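Local structure of dipeptide Epimerase (Enterococcus faecalis V583, 3JVA) at residues B[74-77]-B[82-85]. The protein belongs to the enolase superfamily, in the mandelate racemase/muconate lactonizing enzyme family, and carries a magnesium ion in its barrel domain. Numbering follows the deposited sequence.
Sequences IGLN and EKIH
Leu76 divides its two methyl groups between Lys83 and Ile84, neighbours in the first turn of helix 81-91, and so illustrates how one branched side chain from a loop can serve two residues of a helix. The CD2 branch takes the lysine. Lys83 leaves its helix with CG anti to the backbone N (chi1 -178°) and runs fully extended, the two side chains crossing at about a right angle; CE lies 3.5 Å from Leu76 CD2, a snug fit, and NZ of Lys83 comes equally near that methyl at 3.5 Å. Lys83 also packs on Tyr125 of a second subunit. On the other branch the contact is purely apolar and looser, with Leu76 CD1 4.1 Å from Ile84 CG1 as the two side chains pass in opposite directions.

This is a helix-loop-helix connection in the N-terminal capping domain of the enolase fold, away from the magnesium ion, which is held by Asp189, Glu215 and Asp240 of the barrel domain: residues 74-77 follow helix 59-73, and backbone hydrogen bonds of Gly75 and Leu76 with Ile3 tie them to strand 3-21.

The two segments share no hydrogen bond; Ile84 CD1 meets the carbonyl O of Asn77 in van der Waals contact at 3.6 Å, while its side chain also packs on Ile102 and Cys106 of helix 96-114. Hydrogen bonds run instead to the intervening turn: Asn77 OD1 accepts one from Phe79 N, and Asn80 OD1 receives the backbone N-H of Lys83.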
ATOM      1  N   ILE B  74      26.351  -5.040 -40.808  1.00 24.57           N
ATOM      2  CA  ILE B  74      27.143  -5.801 -41.772  1.00 25.10           C
ATOM      3  C   ILE B  74      28.260  -6.495 -40.998  1.00 25.24           C
ATOM      4  O   ILE B  74      28.884  -5.895 -40.119  1.00 25.34           O
ATOM      5  CB  ILE B  74      27.755  -4.888 -42.863  1.00 26.48           C
ATOM      6  CG1 ILE B  74      26.639  -4.315 -43.740  1.00 28.52           C
ATOM      7  CG2 ILE B  74      28.746  -5.682 -43.717  1.00 25.91           C
ATOM      8  CD1 ILE B  74      27.112  -3.345 -44.788  1.00 32.99           C
ATOM      9  N   GLY B  75      28.492  -7.769 -41.297  1.00 24.23           N
ATOM     10  CA  GLY B  75      29.539  -8.496 -40.602  1.00 24.96           C
ATOM     11  C   GLY B  75      29.067  -9.290 -39.393  1.00 25.40           C
ATOM     12  O   GLY B  75      29.807 -10.124 -38.874  1.00 26.77           O
ATOM     13  N   LEU B  76      27.846  -9.030 -38.933  1.00 23.31           N
ATOM     14  CA  LEU B  76      27.300  -9.754 -37.786  1.00 23.20           C
ATOM     15  C   LEU B  76      26.640 -11.051 -38.239  1.00 22.28           C
ATOM     16  O   LEU B  76      26.272 -11.199 -39.404  1.00 22.40           O
ATOM     17  CB  LEU B  76      26.262  -8.897 -37.049  1.00 24.03           C
ATOM     18  CG  LEU B  76      26.744  -7.569 -36.457  1.00 25.96           C
ATOM     19  CD1 LEU B  76      25.582  -6.865 -35.766  1.00 24.74           C
ATOM     20  CD2 LEU B  76      27.866  -7.824 -35.473  1.00 27.07           C
ATOM     21  N   ASN B  77      26.509 -11.990 -37.308  1.00 21.55           N
ATOM     22  CA  ASN B  77      25.876 -13.279 -37.581  1.00 21.47           C
ATOM     23  C   ASN B  77      24.384 -13.093 -37.320  1.00 21.28           C
ATOM     24  O   ASN B  77      24.004 -12.583 -36.270  1.00 21.73           O
ATOM     25  CB  ASN B  77      26.416 -14.338 -36.620  1.00 23.25           C
ATOM     26  CG  ASN B  77      25.973 -15.737 -36.985  1.00 24.81           C
ATOM     27  OD1 ASN B  77      24.841 -15.950 -37.424  1.00 24.90           O
ATOM     28  ND2 ASN B  77      26.862 -16.708 -36.789  1.00 26.57           N
ATOM     29  N   GLU B  82      20.727 -11.192 -30.323  1.00 18.88           N
ATOM     30  CA  GLU B  82      20.965 -10.423 -29.109  1.00 19.84           C
ATOM     31  C   GLU B  82      21.747  -9.154 -29.453  1.00 21.25           C
ATOM     32  O   GLU B  82      21.364  -8.053 -29.055  1.00 19.18           O
ATOM     33  CB  GLU B  82      21.745 -11.274 -28.097  1.00 20.75           C
ATOM     34  CG  GLU B  82      20.910 -12.370 -27.434  1.00 21.14           C
ATOM     35  CD  GLU B  82      20.015 -11.838 -26.327  1.00 22.73           C
ATOM     36  OE1 GLU B  82      20.529 -11.533 -25.233  1.00 22.59           O
ATOM     37  OE2 GLU B  82      18.792 -11.714 -26.545  1.00 26.03           O
ATOM     38  N   LYS B  83      22.837  -9.302 -30.203  1.00 20.76           N
ATOM     39  CA  LYS B  83      23.638  -8.138 -30.573  1.00 22.49           C
ATOM     40  C   LYS B  83      22.941  -7.287 -31.627  1.00 21.89           C
ATOM     41  O   LYS B  83      23.019  -6.060 -31.596  1.00 19.93           O
ATOM     42  CB  LYS B  83      25.019  -8.559 -31.093  1.00 23.00           C
ATOM     43  CG  LYS B  83      25.911  -7.374 -31.449  1.00 26.05           C
ATOM     44  CD  LYS B  83      27.328  -7.797 -31.852  1.00 30.33           C
ATOM     45  CE  LYS B  83      28.177  -6.579 -32.231  1.00 31.67           C
ATOM     46  NZ  LYS B  83      29.605  -6.930 -32.552  1.00 31.97           N
ATOM     47  N   ILE B  84      22.254  -7.930 -32.564  1.00 20.28           N
ATOM     48  CA  ILE B  84      21.572  -7.173 -33.596  1.00 19.07           C
ATOM     49  C   ILE B  84      20.578  -6.197 -32.956  1.00 18.19           C
ATOM     50  O   ILE B  84      20.498  -5.041 -33.362  1.00 18.97           O
ATOM     51  CB  ILE B  84      20.880  -8.125 -34.607  1.00 21.33           C
ATOM     52  CG1 ILE B  84      21.959  -8.805 -35.462  1.00 24.32           C
ATOM     53  CG2 ILE B  84      19.916  -7.348 -35.500  1.00 20.72           C
ATOM     54  CD1 ILE B  84      21.469  -9.964 -36.303  1.00 27.70           C
ATOM     55  N   HIS B  85      19.847  -6.637 -31.935  1.00 18.68           N
ATOM     56  CA  HIS B  85      18.909  -5.733 -31.282  1.00 18.60           C
ATOM     57  C   HIS B  85      19.668  -4.723 -30.437  1.00 20.13           C
ATOM     58  O   HIS B  85      19.245  -3.579 -30.300  1.00 19.77           O
ATOM     59  CB  HIS B  85      17.905  -6.512 -30.436  1.00 17.71           C
ATOM     60  CG  HIS B  85      16.708  -6.962 -31.211  1.00 20.00           C
ATOM     61  ND1 HIS B  85      15.642  -6.129 -31.479  1.00 20.67           N
ATOM     62  CD2 HIS B  85      16.435  -8.135 -31.828  1.00 20.74           C
ATOM     63  CE1 HIS B  85      14.763  -6.772 -32.229  1.00 20.88           C
ATOM     64  NE2 HIS B  85      15.221  -7.991 -32.455  1.00 18.26           N
TER